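Local coordinates for selenium-binding protein (Sulfolobus tokodaii, PDB 2ECE), which is of unknown function but folds as a beta-propeller and belongs to a family thought to bind selenium, at residues E220-R225 with M271-K276; E248-A253 with S281-F286. One frame throughout, in Å; residues are numbered along the deposited sequence.

Contact 1: residues E220-R225 with M271-K276; sequences EHLKDR and MVVSLK
Leu275 holds CG anti to its carbonyl carbon (chi1 -66°) and stretches chi2 out (-175°), which carries its forked tip to the short helix 222-225, one methyl to Leu222 and the other to Lys223. The setting is a beta-propeller, and the contact illustrates how a long connection in one blade can lie against the next: the helix belongs to the segment joining strands 201-204 and 229-234, whereas Leu275 follows strand 266-274 of the neighbouring blade. Between 220-225 and 271-276 themselves the contact is apolar. Methyl CD2 of Leu275 rests 3.7 Å from Leu222 CB and almost as near to Leu222 CD1, the two leucines sliding past one another in opposite directions. The other methyl, Leu275 CD1, meets the start of Lys223 at CA, 4.0 Å away, and at CB. Lys223 thus offers the part of its side chain nearest the backbone; its CG turns anti to the backbone N (chi1 170°), and the chain bends further along. Leu222 CD2 also approaches Val273 CG1, at a looser 4.4 Å, and the same leucine touches Met252 on strand 250-258. Were Leu275 shortened to an alanine, Leu222 CB and the CA and CB of Lys223 would probably lose their methyl partners, opening a gap beside the helix. Polar ties run beside this patch: Arg251 of the strand next to 266-274 donates to Lys223 O and, weakly, to Leu222 O, binding the helix to the blade. At the end of the strand an ST turn begins, Ser274 OG accepting from Lys276 N at 3.0 Å.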
loop_
_atom_site.group_PDB
_atom_site.type_symbol
_atom_site.label_atom_id
_atom_site.label_comp_id
_atom_site.label_asym_id
_atom_site.label_seq_id
_atom_site.Cartn_x
_atom_site.Cartn_y
_atom_site.Cartn_z
ATOM N N GLU A 220 -5.211 22.086 -10.521
ATOM C CA GLU A 220 -5.811 22.272 -11.836
ATOM C C GLU A 220 -5.766 20.982 -12.655
ATOM O O GLU A 220 -6.478 20.850 -13.651
ATOM C CB GLU A 220 -5.094 23.383 -12.605
ATOM C CG GLU A 220 -3.614 23.125 -12.824
ATOM C CD GLU A 220 -2.744 23.761 -11.753
ATOM O OE1 GLU A 220 -3.165 23.784 -10.575
ATOM O OE2 GLU A 220 -1.632 24.230 -12.090
ATOM N N HIS A 221 -4.934 20.036 -12.226
ATOM C CA HIS A 221 -4.783 18.746 -12.906
ATOM C C HIS A 221 -5.867 17.740 -12.514
ATOM O O HIS A 221 -6.176 16.820 -13.273
ATOM C CB HIS A 221 -3.437 18.100 -12.561
ATOM C CG HIS A 221 -2.249 18.734 -13.216
ATOM N ND1 HIS A 221 -0.990 18.178 -13.143
ATOM C CD2 HIS A 221 -2.118 19.873 -13.936
ATOM C CE1 HIS A 221 -0.133 18.948 -13.791
ATOM N NE2 HIS A 221 -0.792 19.983 -14.280
ATOM N N LEU A 222 -6.417 17.907 -11.317
ATOM C CA LEU A 222 -7.427 16.996 -10.791
ATOM C C LEU A 222 -8.539 16.540 -11.728
ATOM O O LEU A 222 -8.743 15.340 -11.907
ATOM C CB LEU A 222 -8.044 17.582 -9.523
ATOM C CG LEU A 222 -7.253 17.319 -8.242
ATOM C CD1 LEU A 222 -7.878 18.071 -7.081
ATOM C CD2 LEU A 222 -7.237 15.819 -7.963
ATOM N N LYS A 223 -9.255 17.481 -12.331
ATOM C CA LYS A 223 -10.359 17.121 -13.212
ATOM C C LYS A 223 -10.018 16.265 -14.430
ATOM O O LYS A 223 -10.694 15.271 -14.692
ATOM C CB LYS A 223 -11.109 18.379 -13.668
ATOM C CG LYS A 223 -12.130 18.122 -14.775
ATOM C CD LYS A 223 -13.080 19.300 -14.962
ATOM C CE LYS A 223 -14.378 19.091 -14.189
ATOM N NZ LYS A 223 -15.163 17.929 -14.716
ATOM N N ASP A 224 -8.976 16.628 -15.170
ATOM C CA ASP A 224 -8.639 15.873 -16.372
ATOM C C ASP A 224 -7.454 14.915 -16.305
ATOM O O ASP A 224 -7.290 14.097 -17.203
ATOM C CB ASP A 224 -8.402 16.828 -17.547
ATOM C CG ASP A 224 -9.506 17.848 -17.700
ATOM O OD1 ASP A 224 -10.690 17.456 -17.627
ATOM O OD2 ASP A 224 -9.184 19.041 -17.897
ATOM N N ARG A 225 -6.635 14.990 -15.261
ATOM C CA ARG A 225 -5.470 14.114 -15.208
ATOM C C ARG A 225 -5.450 13.006 -14.158
ATOM O O ARG A 225 -4.539 12.180 -14.154
ATOM C CB ARG A 225 -4.203 14.961 -15.091
ATOM C CG ARG A 225 -4.162 16.079 -16.121
ATOM C CD ARG A 225 -2.799 16.732 -16.229
ATOM N NE ARG A 225 -2.864 17.923 -17.071
ATOM C CZ ARG A 225 -1.803 18.540 -17.578
ATOM N NH1 ARG A 225 -0.584 18.079 -17.332
ATOM N NH2 ARG A 225 -1.965 19.622 -18.332
ATOM N N MET A 271 -11.256 6.372 -2.431
ATOM C CA MET A 271 -11.244 7.475 -3.381
ATOM C C MET A 271 -10.758 8.594 -2.482
ATOM O O MET A 271 -11.444 8.969 -1.532
ATOM C CB MET A 271 -12.650 7.786 -3.900
ATOM C CG MET A 271 -13.163 6.816 -4.947
ATOM S SD MET A 271 -11.961 6.464 -6.272
ATOM C CE MET A 271 -11.742 8.074 -7.005
ATOM N N VAL A 272 -9.570 9.116 -2.770
ATOM C CA VAL A 272 -8.967 10.150 -1.933
ATOM C C VAL A 272 -9.685 11.490 -1.783
ATOM O O VAL A 272 -9.844 11.983 -0.665
ATOM C CB VAL A 272 -7.510 10.442 -2.376
ATOM C CG1 VAL A 272 -6.887 11.495 -1.463
ATOM C CG2 VAL A 272 -6.687 9.156 -2.332
ATOM N N VAL A 273 -10.123 12.086 -2.883
ATOM C CA VAL A 273 -10.752 13.391 -2.773
ATOM C C VAL A 273 -11.887 13.667 -3.753
ATOM O O VAL A 273 -11.828 13.294 -4.927
ATOM C CB VAL A 273 -9.679 14.496 -2.905
ATOM C CG1 VAL A 273 -8.921 14.318 -4.204
ATOM C CG2 VAL A 273 -10.319 15.876 -2.839
ATOM N N SER A 274 -12.930 14.318 -3.247
ATOM C CA SER A 274 -14.081 14.682 -4.058
ATOM C C SER A 274 -13.892 16.098 -4.569
ATOM O O SER A 274 -13.516 16.986 -3.812
ATOM C CB SER A 274 -15.362 14.618 -3.225
ATOM O OG SER A 274 -16.397 15.360 -3.850
ATOM N N LEU A 275 -14.149 16.313 -5.853
ATOM C CA LEU A 275 -14.007 17.645 -6.422
ATOM C C LEU A 275 -15.149 18.558 -5.978
ATOM O O LEU A 275 -15.103 19.766 -6.206
ATOM C CB LEU A 275 -13.975 17.579 -7.950
ATOM C CG LEU A 275 -12.778 16.874 -8.597
ATOM C CD1 LEU A 275 -12.859 17.028 -10.099
ATOM C CD2 LEU A 275 -11.480 17.467 -8.076
ATOM N N LYS A 276 -16.167 17.980 -5.344
ATOM C CA LYS A 276 -17.317 18.756 -4.877
ATOM C C LYS A 276 -17.122 19.338 -3.478
ATOM O O LYS A 276 -17.422 20.512 -3.240
ATOM C CB LYS A 276 -18.583 17.895 -4.873
ATOM C CG LYS A 276 -19.813 18.621 -4.329
ATOM C CD LYS A 276 -20.927 17.654 -3.933
ATOM C CE LYS A 276 -22.138 18.400 -3.368
ATOM N NZ LYS A 276 -23.170 17.491 -2.772
#

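Contact 2: residues E248-A253 with S281-F286; sequences EENRMA and SIWLWF
Asn250 brings its amide nitrogen ND2 to 3.6 Å from Trp283 CZ2, meeting the indole obliquely with the amide and ring planes 73° apart. The same nitrogen passes Ser281 OG at a longer distance, and the link between Asn250 and Ser281 is instead made through a water: it donates to Asn250 OD1 at 2.6 Å and accepts from Ser281 OG at 2.7 Å. That hydroxyl also accepts from Trp283 NE1 (2.9 Å), slightly out of the indole plane, so it gives one bond and takes another. With chi1 at 52°, Ser281 OG sits between its own backbone N and carbonyl carbon, on the side that faces the water and the indole NH. The arrangement spans one propeller blade: strands 250-258 and 280-288 are separated by strand 266-274, and the polar side chains meet over that middle strand, where Asn250 touches Ser274 and Ser281 touches Met271. A second shell fixes the asparagine. Its ND2 donates to Leu246 O, which helps set the rotation of the amide and leaves OD1 for the water. Beyond it, Arg251 NH1 reaches back to Glu248 O at 2.9 Å and to Asn250 O at 2.8 Å, both oxygens lying close to the guanidinium plane.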
loop_
_atom_site.group_PDB
_atom_site.type_symbol
_atom_site.label_atom_id
_atom_site.label_comp_id
_atom_site.label_asym_id
_atom_site.label_seq_id
_atom_site.Cartn_x
_atom_site.Cartn_y
_atom_site.Cartn_z
ATOM N N GLU A 248 -18.574 10.302 -10.284
ATOM C CA GLU A 248 -18.105 11.227 -11.320
ATOM C C GLU A 248 -17.219 12.329 -10.756
ATOM O O GLU A 248 -16.285 12.776 -11.418
ATOM C CB GLU A 248 -19.279 11.899 -12.039
ATOM C CG GLU A 248 -19.878 11.154 -13.224
ATOM C CD GLU A 248 -21.028 11.939 -13.852
ATOM O OE1 GLU A 248 -21.713 12.673 -13.105
ATOM O OE2 GLU A 248 -21.258 11.820 -15.076
ATOM N N GLU A 249 -17.511 12.764 -9.534
ATOM C CA GLU A 249 -16.755 13.851 -8.922
ATOM C C GLU A 249 -15.542 13.456 -8.082
ATOM O O GLU A 249 -14.827 14.328 -7.588
ATOM C CB GLU A 249 -17.684 14.716 -8.062
ATOM C CG GLU A 249 -17.910 14.178 -6.653
ATOM C CD GLU A 249 -18.891 13.018 -6.590
ATOM O OE1 GLU A 249 -19.158 12.381 -7.632
ATOM O OE2 GLU A 249 -19.392 12.735 -5.483
ATOM N N ASN A 250 -15.299 12.161 -7.907
ATOM C CA ASN A 250 -14.157 11.733 -7.097
ATOM C C ASN A 250 -12.887 11.536 -7.914
ATOM O O ASN A 250 -12.943 11.249 -9.109
ATOM C CB ASN A 250 -14.482 10.436 -6.348
ATOM C CG ASN A 250 -15.671 10.583 -5.417
ATOM O OD1 ASN A 250 -15.733 11.515 -4.616
ATOM N ND2 ASN A 250 -16.618 9.653 -5.511
ATOM N N ARG A 251 -11.741 11.691 -7.261
ATOM C CA ARG A 251 -10.454 11.518 -7.920
ATOM C C ARG A 251 -9.458 10.734 -7.057
ATOM O O ARG A 251 -9.451 10.831 -5.831
ATOM C CB ARG A 251 -9.861 12.881 -8.292
ATOM C CG ARG A 251 -10.643 13.627 -9.370
ATOM C CD ARG A 251 -10.619 12.875 -10.693
ATOM N NE ARG A 251 -11.257 13.624 -11.775
ATOM C CZ ARG A 251 -12.573 13.724 -11.953
ATOM N NH1 ARG A 251 -13.408 13.116 -11.120
ATOM N NH2 ARG A 251 -13.053 14.437 -12.970
ATOM N N MET A 252 -8.611 9.974 -7.739
ATOM C CA MET A 252 -7.597 9.139 -7.130
ATOM C C MET A 252 -8.222 7.863 -6.550
ATOM O O MET A 252 -8.520 7.783 -5.354
ATOM C CB MET A 252 -6.865 9.916 -6.032
ATOM C CG MET A 252 -6.137 11.170 -6.529
ATOM S SD MET A 252 -5.072 11.941 -5.293
ATOM C CE MET A 252 -5.110 13.687 -5.807
ATOM N N ALA A 253 -8.277 6.827 -7.385
ATOM C CA ALA A 253 -8.806 5.528 -6.993
ATOM C C ALA A 253 -7.514 4.777 -6.643
ATOM O O ALA A 253 -6.864 4.242 -7.553
ATOM C CB ALA A 253 -9.524 4.873 -8.182
ATOM N N SER A 281 -13.944 8.874 0.267
ATOM C CA SER A 281 -14.986 7.868 0.322
ATOM C C SER A 281 -14.411 6.486 0.091
ATOM O O SER A 281 -13.411 6.326 -0.617
ATOM C CB SER A 281 -16.083 8.165 -0.708
ATOM O OG SER A 281 -15.551 8.364 -2.005
ATOM N N ILE A 282 -15.030 5.497 0.724
ATOM C CA ILE A 282 -14.615 4.112 0.573
ATOM C C ILE A 282 -15.710 3.435 -0.230
ATOM O O ILE A 282 -16.898 3.615 0.046
ATOM C CB ILE A 282 -14.470 3.412 1.931
ATOM C CG1 ILE A 282 -13.403 4.127 2.766
ATOM C CG2 ILE A 282 -14.117 1.948 1.726
ATOM C CD1 ILE A 282 -12.062 4.293 2.052
ATOM N N TRP A 283 -15.310 2.669 -1.236
ATOM C CA TRP A 283 -16.267 1.993 -2.085
ATOM C C TRP A 283 -16.125 0.486 -2.018
ATOM O O TRP A 283 -15.015 -0.041 -1.957
ATOM C CB TRP A 283 -16.099 2.460 -3.530
ATOM C CG TRP A 283 -16.468 3.896 -3.748
ATOM C CD1 TRP A 283 -15.828 5.000 -3.255
ATOM C CD2 TRP A 283 -17.563 4.383 -4.531
ATOM N NE1 TRP A 283 -16.458 6.145 -3.687
ATOM C CE2 TRP A 283 -17.526 5.794 -4.469
ATOM C CE3 TRP A 283 -18.574 3.763 -5.275
ATOM C CZ2 TRP A 283 -18.465 6.599 -5.129
ATOM C CZ3 TRP A 283 -19.512 4.568 -5.935
ATOM C CH2 TRP A 283 -19.447 5.968 -5.854
ATOM N N LEU A 284 -17.266 -0.196 -2.026
ATOM C CA LEU A 284 -17.305 -1.651 -1.991
ATOM C C LEU A 284 -17.614 -2.153 -3.394
ATOM O O LEU A 284 -18.668 -1.841 -3.947
ATOM C CB LEU A 284 -18.406 -2.131 -1.035
ATOM C CG LEU A 284 -18.717 -3.632 -0.966
ATOM C CD1 LEU A 284 -17.532 -4.370 -0.374
ATOM C CD2 LEU A 284 -19.966 -3.868 -0.110
ATOM N N TRP A 285 -16.689 -2.900 -3.986
ATOM C CA TRP A 285 -16.930 -3.464 -5.307
ATOM C C TRP A 285 -17.298 -4.918 -5.038
ATOM O O TRP A 285 -16.698 -5.559 -4.176
ATOM C CB TRP A 285 -15.686 -3.361 -6.207
ATOM C CG TRP A 285 -14.360 -3.701 -5.560
ATOM C CD1 TRP A 285 -13.539 -2.850 -4.868
ATOM C CD2 TRP A 285 -13.684 -4.964 -5.600
ATOM N NE1 TRP A 285 -12.393 -3.502 -4.484
ATOM C CE2 TRP A 285 -12.454 -4.800 -4.920
ATOM C CE3 TRP A 285 -13.994 -6.215 -6.148
ATOM C CZ2 TRP A 285 -11.533 -5.845 -4.771
ATOM C CZ3 TRP A 285 -13.078 -7.255 -6.000
ATOM C CH2 TRP A 285 -11.859 -7.060 -5.316
ATOM N N PHE A 286 -18.290 -5.429 -5.759
ATOM C CA PHE A 286 -18.751 -6.799 -5.555
ATOM C C PHE A 286 -19.440 -7.375 -6.790
ATOM O O PHE A 286 -19.991 -6.630 -7.605
ATOM C CB PHE A 286 -19.712 -6.828 -4.359
ATOM C CG PHE A 286 -20.918 -5.938 -4.525
ATOM C CD1 PHE A 286 -22.128 -6.459 -4.969
ATOM C CD2 PHE A 286 -20.836 -4.572 -4.254
ATOM C CE1 PHE A 286 -23.245 -5.639 -5.144
ATOM C CE2 PHE A 286 -21.946 -3.740 -4.428
ATOM C CZ PHE A 286 -23.154 -4.278 -4.875
HETATM O O HOH W 1 -14.778 10.943 -2.220
#

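How the contacts relate
The segments alternate along the chain, in the order 220-225, 248-253, 271-276, 281-286, so the two contacts interlock, with centres 12 Å apart. Both use strands 250-258, 266-274 and 280-288, three consecutive strands of one blade. Contact 1 joins the end of the middle strand and the residue after it to a helix in the preceding blade; contact 2 stays within the blade and spans that same middle strand. Backbone pairing connects them directly, with Leu275 N 2.7 Å from Glu249 O on one flank and Met271 N 2.8 Å from Ser281 O on the other. Packing between blades and cohesion within a blade thus share one strand.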